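PDB 5BN3: V-type ATP synthase alpha chain from Nanoarchaeum equitans Kin4-M, which probably serves as the nucleotide-binding A subunit of a V/A-type rotary complex and holds ADP in its P-loop domain. Local coordinates for residues A[67-72]-A[302-307]; A[112-117]-A[133-138]; A[139-144]-A[311-316]; A[162-167]-A[177-182]. All coordinates share one frame; numbering follows the deposited sequence.

Interaction 1 of 4, residues A[67-72]-A[302-307]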
# COMPACT_ATOMS: atom_id res chain seq x y z
N LEU A 67 -29.80 -18.40 21.80
CA LEU A 67 -29.91 -19.11 20.53
C LEU A 67 -29.53 -20.58 20.72
O LEU A 67 -28.40 -20.88 21.12
CB LEU A 67 -29.02 -18.45 19.47
CG LEU A 67 -29.40 -18.61 18.00
CD1 LEU A 67 -30.83 -18.16 17.78
CD2 LEU A 67 -28.46 -17.80 17.11
N THR A 68 -30.46 -21.48 20.45
CA THR A 68 -30.25 -22.91 20.70
C THR A 68 -30.46 -23.79 19.47
O THR A 68 -31.02 -23.36 18.47
CB THR A 68 -31.17 -23.43 21.82
OG1 THR A 68 -32.53 -23.40 21.37
CG2 THR A 68 -31.04 -22.58 23.08
N ILE A 69 -29.99 -25.03 19.58
CA ILE A 69 -30.25 -26.05 18.57
C ILE A 69 -30.81 -27.30 19.24
O ILE A 69 -30.38 -27.66 20.34
CB ILE A 69 -28.96 -26.40 17.78
CG1 ILE A 69 -29.23 -27.50 16.75
CG2 ILE A 69 -27.85 -26.85 18.72
CD1 ILE A 69 -30.26 -27.12 15.71
N GLU A 70 -31.78 -27.94 18.59
CA GLU A 70 -32.31 -29.20 19.09
C GLU A 70 -31.37 -30.34 18.73
O GLU A 70 -31.05 -30.54 17.56
CB GLU A 70 -33.71 -29.46 18.51
CG GLU A 70 -34.80 -28.54 19.05
CD GLU A 70 -36.12 -28.74 18.34
OE1 GLU A 70 -36.21 -29.62 17.46
OE2 GLU A 70 -37.08 -28.00 18.66
N LEU A 71 -30.94 -31.08 19.74
CA LEU A 71 -30.02 -32.19 19.54
C LEU A 71 -30.71 -33.52 19.81
O LEU A 71 -31.06 -33.83 20.95
CB LEU A 71 -28.80 -32.04 20.46
CG LEU A 71 -28.02 -30.74 20.31
CD1 LEU A 71 -27.01 -30.57 21.43
CD2 LEU A 71 -27.32 -30.71 18.96
N GLY A 72 -30.90 -34.32 18.76
CA GLY A 72 -31.52 -35.63 18.88
C GLY A 72 -31.70 -36.27 17.53
O GLY A 72 -31.16 -35.79 16.53
N ALA A 302 -20.68 -26.65 14.89
CA ALA A 302 -19.74 -27.02 15.93
C ALA A 302 -20.47 -27.69 17.09
O ALA A 302 -20.00 -28.70 17.63
CB ALA A 302 -18.98 -25.80 16.42
N THR A 303 -21.60 -27.12 17.48
CA THR A 303 -22.40 -27.66 18.59
C THR A 303 -22.91 -29.06 18.29
O THR A 303 -22.85 -29.95 19.15
CB THR A 303 -23.59 -26.73 18.91
OG1 THR A 303 -23.10 -25.45 19.31
CG2 THR A 303 -24.44 -27.32 20.02
N ILE A 304 -23.43 -29.26 17.09
CA ILE A 304 -23.89 -30.58 16.65
C ILE A 304 -22.72 -31.56 16.62
O ILE A 304 -22.86 -32.73 16.98
CB ILE A 304 -24.58 -30.50 15.27
CG1 ILE A 304 -25.86 -29.66 15.36
CG2 ILE A 304 -24.89 -31.88 14.74
CD1 ILE A 304 -26.54 -29.42 14.02
N GLY A 305 -21.55 -31.08 16.20
CA GLY A 305 -20.34 -31.89 16.19
C GLY A 305 -19.95 -32.35 17.58
O GLY A 305 -19.59 -33.51 17.78
N GLU A 306 -20.02 -31.43 18.54
CA GLU A 306 -19.72 -31.75 19.93
C GLU A 306 -20.72 -32.76 20.47
O GLU A 306 -20.36 -33.63 21.26
CB GLU A 306 -19.77 -30.48 20.78
CG GLU A 306 -18.63 -29.50 20.56
CD GLU A 306 -18.79 -28.25 21.39
OE1 GLU A 306 -19.95 -27.81 21.59
OE2 GLU A 306 -17.77 -27.70 21.86
N TYR A 307 -21.97 -32.63 20.05
CA TYR A 307 -23.05 -33.51 20.50
C TYR A 307 -22.79 -34.97 20.14
O TYR A 307 -22.94 -35.86 20.98
CB TYR A 307 -24.39 -33.05 19.92
CG TYR A 307 -25.54 -34.01 20.13
CD1 TYR A 307 -26.04 -34.27 21.40
CD2 TYR A 307 -26.14 -34.65 19.06
CE1 TYR A 307 -27.09 -35.14 21.60
CE2 TYR A 307 -27.19 -35.53 19.24
CZ TYR A 307 -27.66 -35.77 20.51
OH TYR A 307 -28.71 -36.64 20.70
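L71 packs its CB over one face of the Y307 ring where a strand meets a helix of the P-loop nucleotide-binding domain. Strand 68-71 pairs antiparallel with strand 180-183. Helix 293-309 packs against it, and the two short segments run at 33° to each other with their axes 9.6 Å apart. L71 can be followed outward atom by atom. Its CB sits over the centre of the Y307 ring, 3.6 Å from the ring centroid. The approach is only 8° off the ring normal, a CH-pi contact. CG is anti to the carbonyl carbon (chi1 -57°), which carries the chain along the ring toward the root of the tyrosine. There the two branches part. L71 CD1 meets Y307 CD1 at 3.8 Å and also Y307 CB. L71 CD2 lies by Y307 CB and CG, and reaches I304 CG1 at 4.0 Å. The leucine runs from the ring centre back to Y307 CB. Earlier on the strand, I69 CG2 meets T303 CG2 at 3.7 Å. I69 CG1 is also 4.2 Å from I304 CG1. T303 OG1 is bonded to Y299 O of its own helix and to R359 NH1. I304 in turn touches I281 and I283 of strand 280-285. No hydrogen bond joins the two segments; the contact is buried and made mostly by apolar side chains. The Y307 hydroxyl is bonded to H142 NE2. It also lies beside the end of the strand, where G72 CA is 3.5 Å from Y307 OH and the buried G72 N has no partner in the model.

Interaction 2 of 4, residues A[112-117]-A[133-138]; sequences KVWEFI and GTVNEN
W114 and F116 pack their rings against V135, E137 and G133, and this is the tight side of the contact. W114 CE3 touches V135 CG1 at 3.7 Å, the two side chains crossing at about a right angle. CG of W114 is anti to the carbonyl carbon (chi1 -58°), which swings the indole toward the later residues of segment 133-138. Its six-membered ring then meets E137, and W114 CZ3 is 3.7 Å from E137 CG. The E137 carboxylate is turned 72° from the indole plane. That carboxylate has its own partners, H142 ND1 and the backbone N of G74. The F116 ring reaches the G133 end of the pair. F116 CE1 comes to 3.5 Å from G133 CA, where no side chain stands in the way, and V135 CG2 lies at the edge of the F116 ring. The two strands belong to a four-stranded antiparallel sheet of the barrel-sandwich domain, in the order 140-145, 131-137, 114-118, 160-162. I117 and T134 form a hydrogen-bonded pair in it. I117 N gives a straight bond to T134 O at 2.9 Å, and T134 N returns one to I117 O at 2.8 Å. The I117 side chain, on the same face as T134, is exposed. Toward E115 and N136 the strands move apart and a water takes the place of a direct bond. It accepts from E115 N at 2.9 Å and donates to N136 O at 2.8 Å. Beside this water the side chains of E115 and N136 are exposed to solvent.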
# COMPACT_ATOMS: atom_id res chain seq x y z
N LYS A 112 -42.12 -38.14 12.94
CA LYS A 112 -41.32 -39.34 12.73
C LYS A 112 -41.31 -40.22 13.98
O LYS A 112 -41.09 -39.72 15.09
CB LYS A 112 -39.89 -38.97 12.34
CG LYS A 112 -38.89 -40.11 12.42
CD LYS A 112 -38.96 -41.03 11.20
CE LYS A 112 -38.00 -42.20 11.36
NZ LYS A 112 -37.90 -43.03 10.13
N VAL A 113 -41.55 -41.51 13.81
CA VAL A 113 -41.60 -42.44 14.93
C VAL A 113 -40.29 -43.19 15.10
O VAL A 113 -39.85 -43.90 14.20
CB VAL A 113 -42.76 -43.45 14.78
CG1 VAL A 113 -42.74 -44.45 15.92
CG2 VAL A 113 -44.10 -42.72 14.75
N TRP A 114 -39.67 -43.04 16.27
CA TRP A 114 -38.38 -43.67 16.54
C TRP A 114 -38.53 -44.87 17.47
O TRP A 114 -39.47 -44.93 18.26
CB TRP A 114 -37.43 -42.66 17.18
CG TRP A 114 -37.20 -41.45 16.34
CD1 TRP A 114 -37.76 -40.22 16.50
CD2 TRP A 114 -36.36 -41.36 15.19
NE1 TRP A 114 -37.31 -39.37 15.52
CE2 TRP A 114 -36.44 -40.05 14.70
CE3 TRP A 114 -35.53 -42.27 14.52
CZ2 TRP A 114 -35.74 -39.61 13.58
CZ3 TRP A 114 -34.83 -41.85 13.42
CH2 TRP A 114 -34.94 -40.53 12.95
N GLU A 115 -37.61 -45.83 17.37
CA GLU A 115 -37.59 -46.95 18.30
C GLU A 115 -36.48 -46.76 19.34
O GLU A 115 -35.30 -46.81 19.01
CB GLU A 115 -37.41 -48.29 17.57
CG GLU A 115 -37.45 -49.49 18.50
CD GLU A 115 -37.64 -50.80 17.76
OE1 GLU A 115 -38.74 -51.39 17.86
OE2 GLU A 115 -36.69 -51.26 17.09
N PHE A 116 -36.89 -46.53 20.58
CA PHE A 116 -35.95 -46.29 21.67
C PHE A 116 -35.69 -47.55 22.49
O PHE A 116 -36.62 -48.16 23.03
CB PHE A 116 -36.49 -45.17 22.58
CG PHE A 116 -35.66 -44.92 23.80
CD1 PHE A 116 -34.41 -44.33 23.69
CD2 PHE A 116 -36.13 -45.26 25.06
CE1 PHE A 116 -33.64 -44.09 24.81
CE2 PHE A 116 -35.37 -45.02 26.19
CZ PHE A 116 -34.12 -44.43 26.07
N ILE A 117 -34.42 -47.95 22.58
CA ILE A 117 -34.02 -49.10 23.37
C ILE A 117 -33.20 -48.64 24.58
O ILE A 117 -32.08 -48.15 24.42
CB ILE A 117 -33.18 -50.09 22.53
CG1 ILE A 117 -33.97 -50.57 21.31
CG2 ILE A 117 -32.73 -51.27 23.38
CD1 ILE A 117 -33.16 -51.44 20.35
N GLY A 133 -30.07 -44.66 26.55
CA GLY A 133 -30.55 -45.63 25.59
C GLY A 133 -30.09 -45.33 24.17
O GLY A 133 -29.33 -44.39 23.95
N THR A 134 -30.53 -46.14 23.21
CA THR A 134 -30.14 -45.94 21.81
C THR A 134 -31.34 -45.89 20.87
O THR A 134 -32.40 -46.46 21.15
CB THR A 134 -29.17 -47.03 21.32
OG1 THR A 134 -29.77 -48.32 21.46
CG2 THR A 134 -27.87 -46.99 22.11
N VAL A 135 -31.16 -45.19 19.75
CA VAL A 135 -32.17 -45.14 18.69
C VAL A 135 -31.50 -45.45 17.35
O VAL A 135 -30.50 -44.84 17.00
CB VAL A 135 -32.81 -43.74 18.61
CG1 VAL A 135 -33.66 -43.62 17.36
CG2 VAL A 135 -33.65 -43.47 19.84
N ASN A 136 -32.05 -46.41 16.62
CA ASN A 136 -31.55 -46.67 15.27
C ASN A 136 -32.02 -45.58 14.31
O ASN A 136 -33.21 -45.45 14.04
CB ASN A 136 -31.98 -48.04 14.76
CG ASN A 136 -31.52 -48.31 13.33
OD1 ASN A 136 -30.37 -48.70 13.11
ND2 ASN A 136 -32.41 -48.09 12.37
N GLU A 137 -31.07 -44.78 13.82
CA GLU A 137 -31.39 -43.74 12.85
C GLU A 137 -30.86 -44.16 11.48
O GLU A 137 -29.76 -43.79 11.09
CB GLU A 137 -30.79 -42.40 13.29
CG GLU A 137 -31.31 -41.19 12.53
CD GLU A 137 -30.93 -39.88 13.19
OE1 GLU A 137 -30.22 -39.91 14.22
OE2 GLU A 137 -31.33 -38.81 12.68
N ASN A 138 -31.67 -44.95 10.77
CA ASN A 138 -31.32 -45.49 9.45
C ASN A 138 -29.95 -46.15 9.37
O ASN A 138 -29.17 -45.90 8.45
CB ASN A 138 -31.47 -44.42 8.36
CG ASN A 138 -32.92 -43.99 8.16
OD1 ASN A 138 -33.70 -44.69 7.51
ND2 ASN A 138 -33.28 -42.84 8.72
O HOH W 1 -35.64 -46.02 15.27

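Interaction 3 of 4, residues A[139-144]-A[311-316]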
# COMPACT_ATOMS: atom_id res chain seq x y z
N GLY A 139 -29.65 -47.01 10.34
CA GLY A 139 -28.39 -47.74 10.35
C GLY A 139 -27.35 -47.19 11.32
O GLY A 139 -26.35 -47.86 11.59
N PHE A 140 -27.58 -45.99 11.83
CA PHE A 140 -26.67 -45.39 12.80
C PHE A 140 -27.20 -45.54 14.22
O PHE A 140 -28.36 -45.24 14.49
CB PHE A 140 -26.44 -43.91 12.48
CG PHE A 140 -25.40 -43.26 13.35
CD1 PHE A 140 -24.06 -43.37 13.04
CD2 PHE A 140 -25.77 -42.54 14.48
CE1 PHE A 140 -23.09 -42.77 13.84
CE2 PHE A 140 -24.81 -41.94 15.28
CZ PHE A 140 -23.47 -42.06 14.96
N GLU A 141 -26.35 -46.02 15.13
CA GLU A 141 -26.73 -46.14 16.53
C GLU A 141 -26.65 -44.78 17.24
O GLU A 141 -25.61 -44.41 17.78
CB GLU A 141 -25.86 -47.17 17.26
CG GLU A 141 -26.23 -47.36 18.72
CD GLU A 141 -25.27 -48.27 19.47
OE1 GLU A 141 -24.53 -47.76 20.34
OE2 GLU A 141 -25.27 -49.49 19.21
N HIS A 142 -27.75 -44.05 17.22
CA HIS A 142 -27.81 -42.76 17.90
C HIS A 142 -27.93 -42.99 19.40
O HIS A 142 -28.88 -43.61 19.87
CB HIS A 142 -29.00 -41.94 17.39
CG HIS A 142 -28.93 -40.49 17.74
ND1 HIS A 142 -29.18 -39.49 16.82
CD2 HIS A 142 -28.64 -39.86 18.90
CE1 HIS A 142 -29.05 -38.32 17.40
NE2 HIS A 142 -28.73 -38.51 18.67
N ARG A 143 -26.96 -42.48 20.15
CA ARG A 143 -26.95 -42.64 21.59
C ARG A 143 -27.63 -41.47 22.28
O ARG A 143 -27.20 -40.32 22.16
CB ARG A 143 -25.52 -42.84 22.09
CG ARG A 143 -24.93 -44.18 21.64
CD ARG A 143 -23.42 -44.21 21.70
NE ARG A 143 -22.89 -45.43 21.10
CZ ARG A 143 -21.61 -45.65 20.82
NH1 ARG A 143 -20.70 -44.71 21.08
NH2 ARG A 143 -21.23 -46.79 20.28
N ILE A 144 -28.72 -41.76 22.98
CA ILE A 144 -29.46 -40.74 23.69
C ILE A 144 -28.74 -40.39 24.98
O ILE A 144 -28.80 -41.13 25.96
CB ILE A 144 -30.91 -41.19 23.99
CG1 ILE A 144 -31.56 -41.74 22.72
CG2 ILE A 144 -31.72 -40.03 24.56
CD1 ILE A 144 -31.58 -40.76 21.55
N GLN A 311 -21.28 -38.61 22.39
CA GLN A 311 -21.81 -39.97 22.36
C GLN A 311 -20.68 -40.98 22.23
O GLN A 311 -20.92 -42.19 22.22
CB GLN A 311 -22.79 -40.14 21.19
CG GLN A 311 -24.02 -39.24 21.26
CD GLN A 311 -24.91 -39.37 20.04
OE1 GLN A 311 -24.96 -40.42 19.39
NE2 GLN A 311 -25.62 -38.30 19.70
N GLY A 312 -19.45 -40.49 22.14
CA GLY A 312 -18.30 -41.37 22.01
C GLY A 312 -18.02 -41.71 20.56
O GLY A 312 -17.52 -42.79 20.25
N TYR A 313 -18.35 -40.78 19.67
CA TYR A 313 -18.12 -40.98 18.25
C TYR A 313 -17.04 -40.04 17.71
O TYR A 313 -16.69 -39.05 18.35
CB TYR A 313 -19.42 -40.76 17.46
CG TYR A 313 -20.43 -41.89 17.59
CD1 TYR A 313 -20.13 -43.16 17.13
CD2 TYR A 313 -21.68 -41.67 18.14
CE1 TYR A 313 -21.04 -44.20 17.23
CE2 TYR A 313 -22.60 -42.70 18.25
CZ TYR A 313 -22.28 -43.96 17.79
OH TYR A 313 -23.19 -44.99 17.88
N SER A 314 -16.50 -40.38 16.54
CA SER A 314 -15.56 -39.50 15.86
C SER A 314 -16.33 -38.69 14.83
O SER A 314 -17.13 -39.23 14.06
CB SER A 314 -14.45 -40.31 15.18
OG SER A 314 -14.96 -41.12 14.14
N VAL A 315 -16.10 -37.38 14.83
CA VAL A 315 -16.85 -36.45 13.99
C VAL A 315 -15.87 -35.57 13.21
O VAL A 315 -14.80 -35.22 13.72
CB VAL A 315 -17.76 -35.55 14.84
CG1 VAL A 315 -18.65 -34.68 13.96
CG2 VAL A 315 -18.61 -36.38 15.78
N VAL A 316 -16.23 -35.23 11.98
CA VAL A 316 -15.50 -34.21 11.23
C VAL A 316 -16.44 -33.09 10.80
O VAL A 316 -17.54 -33.35 10.31
CB VAL A 316 -14.73 -34.79 10.02
CG1 VAL A 316 -15.66 -35.57 9.12
CG2 VAL A 316 -14.04 -33.69 9.24
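R143 reaches Y313 with CG anti to its carbonyl carbon (chi1 -68°) and a chain extended from CG to NE. Y313 has a similar first torsion (chi1 -75°), which sets its ring face against the guanidinium. The guanidinium stacks on the ring with planes 16° apart and centres 4.2 Å apart. F140 comes to the opposite face, F140 CZ lying 3.5 Å from Y313 CE2, as an oblique aromatic pair. The Y313 hydroxyl donates to E141 O, though the modelled 2.5 Å is so short that the exact length is doubtful. Q311 OE1 accepts from R143 N at 3.0 Å, with the donor above the carbonyl plane. These residues join strand 140-145 of the barrel-sandwich domain to the nucleotide-binding domain. There helix 293-309 ends in a Schellman motif at G312, before strand 314-320. Two bonds lie in the guanidinium plane. R143 NH1 donates to Q311 O at 2.8 Å, and R143 NE makes a salt bridge with E141 OE1 at 2.9 Å. Together with the stack they fix the rotation of the guanidinium, and E141 probably offsets part of its charge.

Interaction 4 of 4, residues A[162-167]-A[177-182]; sequences FTIEET and KLYHEW
K177 opens segment 177-182 by bending back over the turn that holds E165. Its chain is kinked at chi2 and chi4, so NZ reaches two oxygens of one residue. K177 NZ donates to E165 O at 3.2 Å, from above the carbonyl plane, and forms a salt bridge with E165 OE1 at 3.3 Å. L178 follows. L178 CB is 4.1 Å from I164 CD1, and L178 CD1 lies near F162 CB. L178 N donates to a water at 2.9 Å, and this water sits 2.7 Å from I164 O. Y179 comes next, with CG between the backbone N and the carbonyl carbon (chi1 82°). That torsion turns the ring edge to the loop. Y179 CD1 lies 3.2 Å from I164 O, and I164 CG2 packs beside Y179 CD1. At the far end, Y179 OH gives a weak bond to E165 OE1 at 3.3 Å, the carboxylate standing nearly upright to the ring. The loop contains a type I beta turn from T163 to E166, and E166 OE1 accepts from T163 N. Both segments belong to the barrel-sandwich domain. L178 rests on W114 and F116 of strand 114-118, while F162 pairs through its backbone with W114. Beyond Y179 the chain becomes strand 180-183, where H180 and W182 bond through their backbones to L71 and I69 of strand 68-71.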
# COMPACT_ATOMS: atom_id res chain seq x y z
N PHE A 162 -41.54 -44.09 19.86
CA PHE A 162 -41.87 -42.75 20.35
C PHE A 162 -41.57 -41.69 19.30
O PHE A 162 -40.73 -41.89 18.42
CB PHE A 162 -41.07 -42.42 21.61
CG PHE A 162 -41.26 -43.39 22.73
CD1 PHE A 162 -40.45 -44.51 22.85
CD2 PHE A 162 -42.24 -43.18 23.69
CE1 PHE A 162 -40.62 -45.40 23.88
CE2 PHE A 162 -42.41 -44.07 24.73
CZ PHE A 162 -41.60 -45.18 24.83
N THR A 163 -42.26 -40.55 19.40
CA THR A 163 -41.89 -39.37 18.62
C THR A 163 -41.03 -38.48 19.50
O THR A 163 -40.88 -38.74 20.69
CB THR A 163 -43.12 -38.60 18.10
OG1 THR A 163 -43.82 -38.00 19.19
CG2 THR A 163 -44.05 -39.52 17.34
N ILE A 164 -40.46 -37.42 18.92
CA ILE A 164 -39.43 -36.62 19.58
C ILE A 164 -39.89 -35.88 20.85
O ILE A 164 -39.09 -35.68 21.77
CB ILE A 164 -38.76 -35.64 18.57
CG1 ILE A 164 -37.24 -35.80 18.59
CG2 ILE A 164 -39.15 -34.20 18.84
CD1 ILE A 164 -36.77 -37.14 18.09
N GLU A 165 -41.16 -35.51 20.91
CA GLU A 165 -41.66 -34.71 22.03
C GLU A 165 -42.17 -35.56 23.19
O GLU A 165 -42.63 -35.03 24.20
CB GLU A 165 -42.75 -33.74 21.57
CG GLU A 165 -42.24 -32.46 20.91
CD GLU A 165 -41.86 -31.39 21.92
OE1 GLU A 165 -41.50 -31.73 23.06
OE2 GLU A 165 -41.93 -30.19 21.56
N GLU A 166 -42.09 -36.88 23.05
CA GLU A 166 -42.62 -37.79 24.07
C GLU A 166 -41.60 -38.11 25.16
O GLU A 166 -40.41 -38.28 24.90
CB GLU A 166 -43.14 -39.08 23.42
CG GLU A 166 -44.35 -38.86 22.53
CD GLU A 166 -44.96 -40.15 22.03
OE1 GLU A 166 -44.23 -40.99 21.48
OE2 GLU A 166 -46.19 -40.32 22.19
N THR A 167 -42.09 -38.20 26.40
CA THR A 167 -41.27 -38.57 27.55
C THR A 167 -40.85 -40.03 27.45
O THR A 167 -41.68 -40.92 27.24
CB THR A 167 -42.05 -38.35 28.86
OG1 THR A 167 -42.47 -36.98 28.95
CG2 THR A 167 -41.18 -38.69 30.07
N LYS A 177 -36.50 -36.35 27.29
CA LYS A 177 -36.91 -36.58 25.91
C LYS A 177 -35.81 -37.28 25.12
O LYS A 177 -34.75 -37.58 25.66
CB LYS A 177 -37.29 -35.27 25.22
CG LYS A 177 -38.73 -34.83 25.42
CD LYS A 177 -38.99 -34.35 26.84
CE LYS A 177 -40.45 -33.98 27.03
NZ LYS A 177 -40.93 -33.00 26.00
N LEU A 178 -36.09 -37.55 23.85
CA LEU A 178 -35.09 -38.10 22.94
C LEU A 178 -34.15 -36.99 22.47
O LEU A 178 -33.12 -37.25 21.84
CB LEU A 178 -35.75 -38.76 21.73
CG LEU A 178 -36.44 -40.11 21.98
CD1 LEU A 178 -37.20 -40.57 20.75
CD2 LEU A 178 -35.42 -41.14 22.38
N TYR A 179 -34.50 -35.75 22.80
CA TYR A 179 -33.71 -34.59 22.41
C TYR A 179 -33.58 -33.59 23.56
O TYR A 179 -34.38 -33.60 24.50
CB TYR A 179 -34.35 -33.88 21.22
CG TYR A 179 -35.48 -32.94 21.59
CD1 TYR A 179 -36.77 -33.41 21.82
CD2 TYR A 179 -35.26 -31.57 21.69
CE1 TYR A 179 -37.79 -32.55 22.15
CE2 TYR A 179 -36.28 -30.71 22.03
CZ TYR A 179 -37.55 -31.20 22.25
OH TYR A 179 -38.57 -30.34 22.58
N HIS A 180 -32.57 -32.73 23.48
CA HIS A 180 -32.47 -31.58 24.37
C HIS A 180 -31.94 -30.37 23.63
O HIS A 180 -31.32 -30.50 22.56
CB HIS A 180 -31.63 -31.89 25.61
CG HIS A 180 -30.16 -32.03 25.34
ND1 HIS A 180 -29.59 -33.19 24.88
CD2 HIS A 180 -29.14 -31.15 25.50
CE1 HIS A 180 -28.29 -33.02 24.75
NE2 HIS A 180 -27.99 -31.79 25.11
N GLU A 181 -32.19 -29.18 24.17
CA GLU A 181 -31.75 -27.94 23.55
C GLU A 181 -30.42 -27.49 24.14
O GLU A 181 -30.16 -27.71 25.33
CB GLU A 181 -32.80 -26.85 23.72
CG GLU A 181 -34.10 -27.10 22.98
CD GLU A 181 -35.08 -25.95 23.12
OE1 GLU A 181 -35.05 -25.28 24.17
OE2 GLU A 181 -35.86 -25.71 22.18
N TRP A 182 -29.59 -26.86 23.32
CA TRP A 182 -28.30 -26.36 23.79
C TRP A 182 -27.92 -25.05 23.11
O TRP A 182 -28.06 -24.92 21.89
CB TRP A 182 -27.21 -27.41 23.57
CG TRP A 182 -25.93 -27.05 24.24
CD1 TRP A 182 -24.87 -26.39 23.69
CD2 TRP A 182 -25.57 -27.33 25.59
NE1 TRP A 182 -23.87 -26.24 24.62
CE2 TRP A 182 -24.28 -26.81 25.80
CE3 TRP A 182 -26.21 -27.97 26.66
CZ2 TRP A 182 -23.62 -26.92 27.02
CZ3 TRP A 182 -25.56 -28.07 27.87
CH2 TRP A 182 -24.28 -27.55 28.04
O HOH W 2 -38.79 -38.07 23.06

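In the fold
The four contacts lie on the same side of the chain's centre. All pairs touch except interactions 1 and 2, whose nearest atoms are about 5 Å apart. Interactions 2 and 4 lie within the barrel-sandwich domain, with centres 11 Å apart, and pack where F116 CD1 is 3.6 Å from L178 CD2. Interaction 3 ties that domain to the nucleotide-binding domain, and its H142 links interactions 1 and 2. Interactions 3 and 4 meet at I144 CD1, 3.8 Å from L178 O. Interaction 3 also holds V315 of a magnesium site, and the Y313 side chain is about 8 Å from a magnesium ion. None of the segments includes a residue of the ADP pocket.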